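PDB 5ZE8: cytochrome c552 from Thermochromatium tepidum, which probably carries electrons through its five c-type hemes as a low-potential multiheme cytochrome of a purple sulfur photosynthetic bacterium. Local coordinates for residues Gly58-His61 / Ala62-Thr65; Gly73-Tyr76 / Gln77-Gly81. One frame throughout, in Å; residues are numbered along the deposited sequence.

Contact 1 (Gly58-His61 / Ala62-Thr65); sequences GSMH and AKST. With HEC (heme c), chain E.
Ala62 starts the return leg of a tight local fold: its backbone N points almost straight at Ser59 OG, though the bond is weak and long at 3.4 Å (N-H...O angle 164°). The same hydroxyl also bonds to Trp56 O, tying the loop to the end of helix 50-57. Next comes Lys63, whose backbone N makes two further weak bonds, to the carbonyl oxygens of Ser59 and Met60. Its side chain leaves with CG beside the backbone N (chi1 -54°) and then runs fully extended, the aliphatic part passing alongside Ser59 O, and Lys63 NZ donates a hydrogen bond to Gly58 O (3.2 Å). NZ sits above that carbonyl's plane, 55° out of it, rather than on a lone pair. With an alanine in place of Lys63, Gly58 O would probably lose this donor and Ser59 O the methylenes lying against it. Back toward the heme c of chain E, Met60 CE touches Lys63 CB, and the bent methionine chain passes both propionates of this heme: Met60 CG lies 3.5 Å from heme O1A, and Met60 CE 3.5 Å from heme O1D. Ser64 closes the type I beta turn that starts at His61; its OG comes within 3.1 Å of His61 O and is hydrogen-bonded to His103 O. From that turn the His61 ring reaches the iron, NE2 to FE 2.0 Å, its plane lined up with the NB-to-ND diagonal of the porphyrin: CD2 is 3.0 Å from heme ND and CE1 3.1 Å from heme NB. His229 supplies the other axial nitrogen, so this buried loop helps build a bis-histidine heme c site, one of five hemes in the protein.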
ATOM      1  N   GLY A  58       0.532   9.167 -11.559  1.00 12.67           N
ATOM      2  CA  GLY A  58      -0.541   9.287 -10.610  1.00 12.88           C
ATOM      3  C   GLY A  58      -0.546   8.390  -9.401  1.00 15.20           C
ATOM      4  O   GLY A  58      -1.405   8.484  -8.561  1.00 17.82           O
ATOM      5  N   SER A  59       0.414   7.464  -9.362  1.00 11.54           N
ATOM      6  CA  SER A  59       0.439   6.468  -8.306  1.00 11.90           C
ATOM      7  C   SER A  59       1.162   6.917  -7.047  1.00 11.98           C
ATOM      8  O   SER A  59       2.001   7.786  -7.114  1.00 10.92           O
ATOM      9  CB  SER A  59       1.134   5.174  -8.791  1.00 12.28           C
ATOM     10  OG  SER A  59       2.539   5.311  -8.898  1.00 11.05           O
ATOM     11  N   MET A  60       0.882   6.244  -5.942  1.00 11.41           N
ATOM     12  CA  MET A  60       1.655   6.565  -4.722  1.00 11.52           C
ATOM     13  C   MET A  60       3.098   6.224  -4.816  1.00 10.78           C
ATOM     14  O   MET A  60       3.906   6.749  -4.056  1.00 11.29           O
ATOM     15  CB  MET A  60       1.036   5.954  -3.493  1.00 12.46           C
ATOM     16  CG  MET A  60      -0.310   6.519  -3.186  1.00 14.24           C
ATOM     17  SD  MET A  60      -0.399   8.303  -3.021  1.00 14.50           S
ATOM     18  CE  MET A  60       0.724   8.593  -1.625  1.00 14.68           C
ATOM     19  N   HIS A  61       3.509   5.327  -5.721  1.00  8.75           N
ATOM     20  CA  HIS A  61       4.943   5.120  -5.970  1.00  9.07           C
ATOM     21  C   HIS A  61       5.635   6.415  -6.436  1.00  9.82           C
ATOM     22  O   HIS A  61       6.692   6.768  -5.939  1.00 11.19           O
ATOM     23  CB  HIS A  61       5.195   3.989  -6.963  1.00  8.37           C
ATOM     24  CG  HIS A  61       4.867   2.647  -6.447  1.00  8.19           C
ATOM     25  ND1 HIS A  61       4.200   1.682  -7.167  1.00  8.64           N
ATOM     26  CD2 HIS A  61       5.125   2.106  -5.233  1.00  8.18           C
ATOM     27  CE1 HIS A  61       4.043   0.630  -6.367  1.00  7.79           C
ATOM     28  NE2 HIS A  61       4.602   0.857  -5.214  1.00  8.54           N
ATOM     29  N   ALA A  62       5.012   7.112  -7.405  1.00  9.93           N
ATOM     30  CA  ALA A  62       5.561   8.402  -7.824  1.00  9.99           C
ATOM     31  C   ALA A  62       5.421   9.486  -6.784  1.00 12.55           C
ATOM     32  O   ALA A  62       6.180  10.448  -6.881  1.00 14.26           O
ATOM     33  CB  ALA A  62       4.839   8.885  -9.017  1.00 10.35           C
ATOM     34  N   LYS A  63       4.541   9.340  -5.822  1.00 10.77           N
ATOM     35  CA  LYS A  63       4.320  10.311  -4.743  1.00 11.89           C
ATOM     36  C   LYS A  63       4.811   9.846  -3.407  1.00 12.12           C
ATOM     37  O   LYS A  63       4.267  10.234  -2.386  1.00 14.31           O
ATOM     38  CB  LYS A  63       2.841  10.636  -4.649  1.00 15.45           C
ATOM     39  CG  LYS A  63       2.281  11.086  -6.000  1.00 15.14           C
ATOM     40  CD  LYS A  63       0.747  11.191  -5.964  1.00 20.45           C
ATOM     41  CE  LYS A  63       0.131  11.308  -7.320  1.00 25.28           C
ATOM     42  NZ  LYS A  63      -1.349  11.359  -7.200  1.00 32.89           N
ATOM     43  N   SER A  64       5.847   9.002  -3.370  1.00 10.13           N
ATOM     44  CA  SER A  64       6.212   8.286  -2.111  1.00  9.66           C
ATOM     45  C   SER A  64       7.093   9.042  -1.171  1.00 10.20           C
ATOM     46  O   SER A  64       7.240   8.623  -0.047  1.00 10.50           O
ATOM     47  CB  SER A  64       6.954   6.971  -2.546  1.00  9.19           C
ATOM     48  OG  SER A  64       8.133   7.207  -3.215  1.00 10.06           O
ATOM     49  N   THR A  65       7.654  10.175  -1.621  1.00 11.10           N
ATOM     50  CA  THR A  65       8.602  10.858  -0.770  1.00 10.84           C
ATOM     51  C   THR A  65       7.863  11.784   0.171  1.00 11.34           C
ATOM     52  O   THR A  65       6.720  12.151  -0.039  1.00 12.60           O
ATOM     53  CB  THR A  65       9.689  11.643  -1.493  1.00 13.03           C
ATOM     54  OG1 THR A  65       9.077  12.865  -1.922  1.00 13.31           O
ATOM     55  CG2 THR A  65      10.294  10.899  -2.661  1.00 13.75           C
TER
HETATM   56 FE   HEC E 504       4.588  -0.425  -3.610  1.00  9.23          FE
HETATM   57  CHA HEC E 504       2.520   1.845  -2.124  1.00 10.20           C
HETATM   58  CHB HEC E 504       1.870  -2.200  -4.706  1.00  9.61           C
HETATM   59  CHC HEC E 504       6.683  -2.471  -5.380  1.00  8.75           C
HETATM   60  CHD HEC E 504       7.343   1.033  -2.099  1.00  8.26           C
HETATM   61  NA  HEC E 504       2.621  -0.197  -3.445  1.00  9.06           N
HETATM   62  C1A HEC E 504       1.909   0.804  -2.805  1.00  9.33           C
HETATM   63  C2A HEC E 504       0.484   0.597  -2.921  1.00  9.46           C
HETATM   64  C3A HEC E 504       0.358  -0.574  -3.595  1.00  9.08           C
HETATM   65  C4A HEC E 504       1.665  -1.007  -4.007  1.00  9.13           C
HETATM   66  CMA HEC E 504      -0.943  -1.258  -4.021  1.00  9.24           C
HETATM   67  CAA HEC E 504      -0.584   1.408  -2.281  1.00  9.90           C
HETATM   68  CBA HEC E 504      -1.006   2.547  -3.206  1.00  9.56           C
HETATM   69  CGA HEC E 504      -2.046   3.431  -2.510  1.00 11.30           C
HETATM   70  O1A HEC E 504      -1.833   3.950  -1.396  1.00 11.53           O
HETATM   71  O2A HEC E 504      -3.114   3.750  -3.112  1.00 13.38           O
HETATM   72  NB  HEC E 504       4.287  -2.043  -4.794  1.00  8.37           N
HETATM   73  C1B HEC E 504       3.127  -2.665  -5.088  1.00 10.05           C
HETATM   74  C2B HEC E 504       3.390  -3.822  -5.882  1.00  9.59           C
HETATM   75  C3B HEC E 504       4.719  -3.911  -6.077  1.00  9.63           C
HETATM   76  C4B HEC E 504       5.296  -2.720  -5.434  1.00  8.55           C
HETATM   77  CMB HEC E 504       2.305  -4.775  -6.374  1.00  9.78           C
HETATM   78  CAB HEC E 504       5.503  -4.856  -6.912  1.00  9.17           C
HETATM   79  CBB HEC E 504       5.001  -5.004  -8.259  1.00  9.83           C
HETATM   80  NC  HEC E 504       6.553  -0.655  -3.740  1.00  8.47           N
HETATM   81  C1C HEC E 504       7.237  -1.515  -4.496  1.00  7.64           C
HETATM   82  C2C HEC E 504       8.712  -1.395  -4.360  1.00  8.35           C
HETATM   83  C3C HEC E 504       8.866  -0.428  -3.429  1.00  8.55           C
HETATM   84  C4C HEC E 504       7.556   0.045  -3.030  1.00  8.87           C
HETATM   85  CMC HEC E 504       9.759  -2.240  -5.070  1.00  8.05           C
HETATM   86  CAC HEC E 504      10.152   0.126  -2.800  1.00  8.65           C
HETATM   87  CBC HEC E 504      11.270   0.382  -3.608  1.00  8.52           C
HETATM   88  ND  HEC E 504       4.835   1.078  -2.381  1.00  7.97           N
HETATM   89  C1D HEC E 504       6.029   1.541  -1.836  1.00  9.06           C
HETATM   90  C2D HEC E 504       5.796   2.694  -0.984  1.00  9.36           C
HETATM   91  C3D HEC E 504       4.482   2.945  -1.003  1.00  9.92           C
HETATM   92  C4D HEC E 504       3.884   1.924  -1.904  1.00  9.97           C
HETATM   93  CMD HEC E 504       6.888   3.372  -0.255  1.00  9.58           C
HETATM   94  CAD HEC E 504       3.759   4.054  -0.196  1.00  9.46           C
HETATM   95  CBD HEC E 504       4.164   5.446  -0.585  1.00  9.72           C
HETATM   96  CGD HEC E 504       3.344   6.470   0.188  1.00 13.00           C
HETATM   97  O1D HEC E 504       2.135   6.285   0.523  1.00 13.87           O
HETATM   98  O2D HEC E 504       3.934   7.552   0.494  1.00 11.46           O

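Contact 2 (Gly73-Tyr76 / Gln77-Gly81); sequences GLFY and QQEVG. With HEC (heme c), chain C.
Val80 sets its CB over the centre of one face of the Tyr76 ring, four residues back, with Val80 CB 3.9 Å from the ring centroid of Tyr76 and only 9° off the normal, a well-centred CH-pi contact. Tyr76 has CG anti to its own N (chi1 -174°), which swings the ring round to where Val80, just past the last turn of helix 70-79, can cover one face of it; Val80 CG1 also packs 3.6 Å from Tyr76 CZ. The helix ends here as well: Tyr76 O accepts from Val80 N at 2.8 Å and from Gly81 N at 3.0 Å, the two donors arriving from opposite faces of the carbonyl plane. Phe75 works on the heme side. Its CD1 meets the ring methyl CMA of the heme c of chain C at 3.4 Å, and Phe318 meets its ring from elsewhere in the chain. Gln78 and Glu79 run alongside that ring: Glu79 OE2 sits in the ring plane, 3.6 Å from Phe75 CD2, while a weak bond links Gln78 NE2 to the same carboxylate oxygen. The other one, Glu79 OE1, lies 3.4 Å from CBB of this heme. The helix thus offers the heme rim an aromatic ring and a carboxylate together, and that negative charge, with a weak bond from the Gln78 amide, would probably favour the oxidised heme slightly.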
ATOM      1  N   GLY A  73       4.888  12.580   4.786  1.00 12.58           N
ATOM      2  CA  GLY A  73       5.740  13.751   5.125  1.00 13.48           C
ATOM      3  C   GLY A  73       5.638  14.210   6.525  1.00 14.01           C
ATOM      4  O   GLY A  73       6.648  14.668   7.122  1.00 15.69           O
ATOM      5  N   LEU A  74       4.437  14.137   7.094  1.00 14.55           N
ATOM      6  CA  LEU A  74       4.188  14.584   8.479  1.00 15.95           C
ATOM      7  C   LEU A  74       5.014  13.626   9.388  1.00 15.56           C
ATOM      8  O   LEU A  74       5.730  14.041  10.327  1.00 17.29           O
ATOM      9  CB  LEU A  74       2.682  14.487   8.796  1.00 20.82           C
ATOM     10  CG  LEU A  74       2.173  15.125  10.109  1.00 29.08           C
ATOM     11  CD1 LEU A  74       0.648  15.024  10.137  1.00 30.52           C
ATOM     12  CD2 LEU A  74       2.747  14.612  11.410  1.00 34.03           C
ATOM     13  N   PHE A  75       4.901  12.310   9.171  1.00 14.94           N
ATOM     14  CA  PHE A  75       5.601  11.336   9.999  1.00 14.65           C
ATOM     15  C   PHE A  75       7.131  11.459   9.777  1.00 14.26           C
ATOM     16  O   PHE A  75       7.914  11.400  10.730  1.00 15.90           O
ATOM     17  CB  PHE A  75       5.148   9.928   9.717  1.00 15.14           C
ATOM     18  CG  PHE A  75       3.834   9.557  10.314  1.00 17.80           C
ATOM     19  CD1 PHE A  75       2.648   9.951   9.774  1.00 17.98           C
ATOM     20  CD2 PHE A  75       3.848   8.893  11.553  1.00 24.19           C
ATOM     21  CE1 PHE A  75       1.458   9.549  10.322  1.00 20.63           C
ATOM     22  CE2 PHE A  75       2.652   8.511  12.099  1.00 26.63           C
ATOM     23  CZ  PHE A  75       1.481   8.823  11.477  1.00 20.02           C
ATOM     24  N   TYR A  76       7.571  11.647   8.522  1.00 13.33           N
ATOM     25  CA  TYR A  76       8.992  11.823   8.207  1.00 12.77           C
ATOM     26  C   TYR A  76       9.582  13.049   8.929  1.00 14.35           C
ATOM     27  O   TYR A  76      10.692  12.926   9.553  1.00 14.94           O
ATOM     28  CB  TYR A  76       9.246  11.846   6.718  1.00 12.79           C
ATOM     29  CG  TYR A  76      10.702  11.886   6.299  1.00 11.62           C
ATOM     30  CD1 TYR A  76      11.443  13.083   6.262  1.00 12.35           C
ATOM     31  CD2 TYR A  76      11.379  10.747   6.121  1.00 12.43           C
ATOM     32  CE1 TYR A  76      12.769  13.122   5.906  1.00 11.52           C
ATOM     33  CE2 TYR A  76      12.704  10.762   5.733  1.00 11.18           C
ATOM     34  CZ  TYR A  76      13.381  11.939   5.583  1.00 11.78           C
ATOM     35  OH  TYR A  76      14.698  11.905   5.255  1.00 11.84           O
ATOM     36  N   GLN A  77       8.839  14.124   8.933  1.00 15.58           N
ATOM     37  CA  GLN A  77       9.310  15.343   9.636  1.00 16.82           C
ATOM     38  C   GLN A  77       9.437  15.072  11.117  1.00 17.63           C
ATOM     39  O   GLN A  77      10.475  15.549  11.735  1.00 18.62           O
ATOM     40  CB  GLN A  77       8.334  16.480   9.383  1.00 19.47           C
ATOM     41  CG  GLN A  77       8.760  17.879   9.904  1.00 23.26           C
ATOM     42  CD  GLN A  77      10.029  18.467   9.295  1.00 23.54           C
ATOM     43  OE1 GLN A  77      10.118  18.707   8.083  1.00 29.35           O
ATOM     44  NE2 GLN A  77      10.989  18.765  10.149  1.00 25.37           N
ATOM     45  N   GLN A  78       8.445  14.386  11.669  1.00 16.76           N
ATOM     46  CA  GLN A  78       8.405  14.115  13.109  1.00 21.39           C
ATOM     47  C   GLN A  78       9.473  13.105  13.511  1.00 21.60           C
ATOM     48  O   GLN A  78      10.033  13.207  14.622  1.00 24.77           O
ATOM     49  CB  GLN A  78       6.992  13.698  13.616  1.00 25.61           C
ATOM     50  CG  GLN A  78       6.795  12.191  13.965  1.00 35.31           C
ATOM     51  CD  GLN A  78       5.413  11.686  14.515  1.00 44.83           C
ATOM     52  OE1 GLN A  78       4.568  12.453  14.981  1.00 54.80           O
ATOM     53  NE2 GLN A  78       5.222  10.334  14.479  1.00 45.17           N
ATOM     54  N   GLU A  79       9.760  12.108  12.670  1.00 17.61           N
ATOM     55  CA  GLU A  79      10.638  11.054  13.022  1.00 17.30           C
ATOM     56  C   GLU A  79      12.118  11.146  12.572  1.00 15.50           C
ATOM     57  O   GLU A  79      13.013  10.515  13.152  1.00 17.98           O
ATOM     58  CB  GLU A  79      10.071   9.732  12.482  1.00 20.42           C
ATOM     59  CG  GLU A  79       8.744   9.433  13.124  1.00 21.87           C
ATOM     60  CD  GLU A  79       8.203   8.067  12.806  1.00 29.24           C
ATOM     61  OE1 GLU A  79       8.989   7.213  12.436  1.00 38.94           O
ATOM     62  OE2 GLU A  79       6.983   7.815  12.957  1.00 38.96           O
ATOM     63  N   VAL A  80      12.329  11.964  11.564  1.00 14.99           N
ATOM     64  CA  VAL A  80      13.611  12.126  10.917  1.00 14.50           C
ATOM     65  C   VAL A  80      13.955  13.604  10.862  1.00 15.32           C
ATOM     66  O   VAL A  80      14.965  14.033  11.502  1.00 18.01           O
ATOM     67  CB  VAL A  80      13.657  11.532   9.465  1.00 14.63           C
ATOM     68  CG1 VAL A  80      15.008  11.807   8.790  1.00 15.03           C
ATOM     69  CG2 VAL A  80      13.350  10.061   9.545  1.00 15.30           C
ATOM     70  N   GLY A  81      13.196  14.385  10.132  1.00 15.41           N
ATOM     71  CA  GLY A  81      13.490  15.811   9.963  1.00 17.02           C
ATOM     72  C   GLY A  81      13.182  16.318   8.599  1.00 16.91           C
ATOM     73  O   GLY A  81      12.320  15.788   7.878  1.00 16.37           O
TER
HETATM   74 FE   HEC C 502       6.544   3.838   5.084  1.00 10.52          FE
HETATM   75  CHA HEC C 502       3.293   3.939   3.941  1.00 11.37           C
HETATM   76  CHB HEC C 502       5.909   6.559   7.015  1.00 12.99           C
HETATM   77  CHC HEC C 502       9.581   3.577   6.467  1.00 11.43           C
HETATM   78  CHD HEC C 502       7.184   1.119   3.173  1.00  9.89           C
HETATM   79  NA  HEC C 502       5.002   4.999   5.464  1.00 12.34           N
HETATM   80  C1A HEC C 502       3.706   4.897   4.864  1.00 11.29           C
HETATM   81  C2A HEC C 502       2.781   5.800   5.494  1.00 13.49           C
HETATM   82  C3A HEC C 502       3.487   6.512   6.370  1.00 13.49           C
HETATM   83  C4A HEC C 502       4.825   6.010   6.356  1.00 12.71           C
HETATM   84  CMA HEC C 502       3.001   7.585   7.291  1.00 14.14           C
HETATM   85  CAA HEC C 502       1.368   6.031   5.110  1.00 12.08           C
HETATM   86  CBA HEC C 502       1.369   6.964   3.866  1.00 11.47           C
HETATM   87  CGA HEC C 502       0.050   7.311   3.253  1.00 11.50           C
HETATM   88  O1A HEC C 502      -0.080   8.155   2.289  1.00 12.95           O
HETATM   89  O2A HEC C 502      -1.034   6.773   3.651  1.00 12.93           O
HETATM   90  NB  HEC C 502       7.569   4.964   6.441  1.00 10.91           N
HETATM   91  C1B HEC C 502       7.173   6.057   7.056  1.00 12.94           C
HETATM   92  C2B HEC C 502       8.267   6.594   7.804  1.00 12.31           C
HETATM   93  C3B HEC C 502       9.333   5.759   7.750  1.00 12.73           C
HETATM   94  C4B HEC C 502       8.843   4.668   6.859  1.00 12.98           C
HETATM   95  CMB HEC C 502       8.162   7.859   8.589  1.00 13.65           C
HETATM   96  CAB HEC C 502      10.655   5.797   8.383  1.00 13.10           C
HETATM   97  CBB HEC C 502      10.692   6.128   9.760  1.00 13.39           C
HETATM   98  NC  HEC C 502       8.067   2.587   4.880  1.00 11.39           N
HETATM   99  C1C HEC C 502       9.289   2.562   5.594  1.00 10.03           C
HETATM  100  C2C HEC C 502      10.115   1.473   5.207  1.00  9.80           C
HETATM  101  C3C HEC C 502       9.451   0.800   4.208  1.00  9.94           C
HETATM  102  C4C HEC C 502       8.192   1.524   4.024  1.00  9.06           C
HETATM  103  CMC HEC C 502      11.479   1.200   5.726  1.00  9.38           C
HETATM  104  CAC HEC C 502       9.871  -0.398   3.456  1.00 10.04           C
HETATM  105  CBC HEC C 502      10.228  -1.518   4.256  1.00 11.67           C
HETATM  106  ND  HEC C 502       5.503   2.813   3.791  1.00 10.35           N
HETATM  107  C1D HEC C 502       5.904   1.745   3.055  1.00 10.18           C
HETATM  108  C2D HEC C 502       4.849   1.218   2.229  1.00 11.62           C
HETATM  109  C3D HEC C 502       3.763   1.944   2.485  1.00 11.32           C
HETATM  110  C4D HEC C 502       4.171   2.953   3.470  1.00 12.31           C
HETATM  111  CMD HEC C 502       4.970   0.025   1.342  1.00 11.37           C
HETATM  112  CAD HEC C 502       2.376   1.804   1.842  1.00 11.41           C
HETATM  113  CBD HEC C 502       1.603   0.948   2.788  1.00 12.16           C
HETATM  114  CGD HEC C 502       0.144   0.740   2.376  1.00 11.75           C
HETATM  115  O1D HEC C 502      -0.279   1.039   1.293  1.00 12.67           O
HETATM  116  O2D HEC C 502      -0.683   0.286   3.239  1.00 12.67           O

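Overall arrangement
The two contacts follow each other along one short run of chain, within the part that belongs to the cytochrome c554 and c-prime family. Contact 1 occupies the loop after helix 50-57; after four intervening residues helix 70-79 begins, and contact 2 takes all but its first turn and the exit beyond. Their centres are about 17 Å apart and their nearest atoms about 5 Å, without touching. Contact 1 lies closer to the centre of the chain than contact 2 (about 11 against 19 Å, centre to centre). Residues 58-65 ligate the heme c of chain E and also touch other hemes, whereas residues 73-81 line the rim of the heme c of chain C. One loop-helix unit therefore borders several hemes, consistent with a closely spaced electron-transfer array.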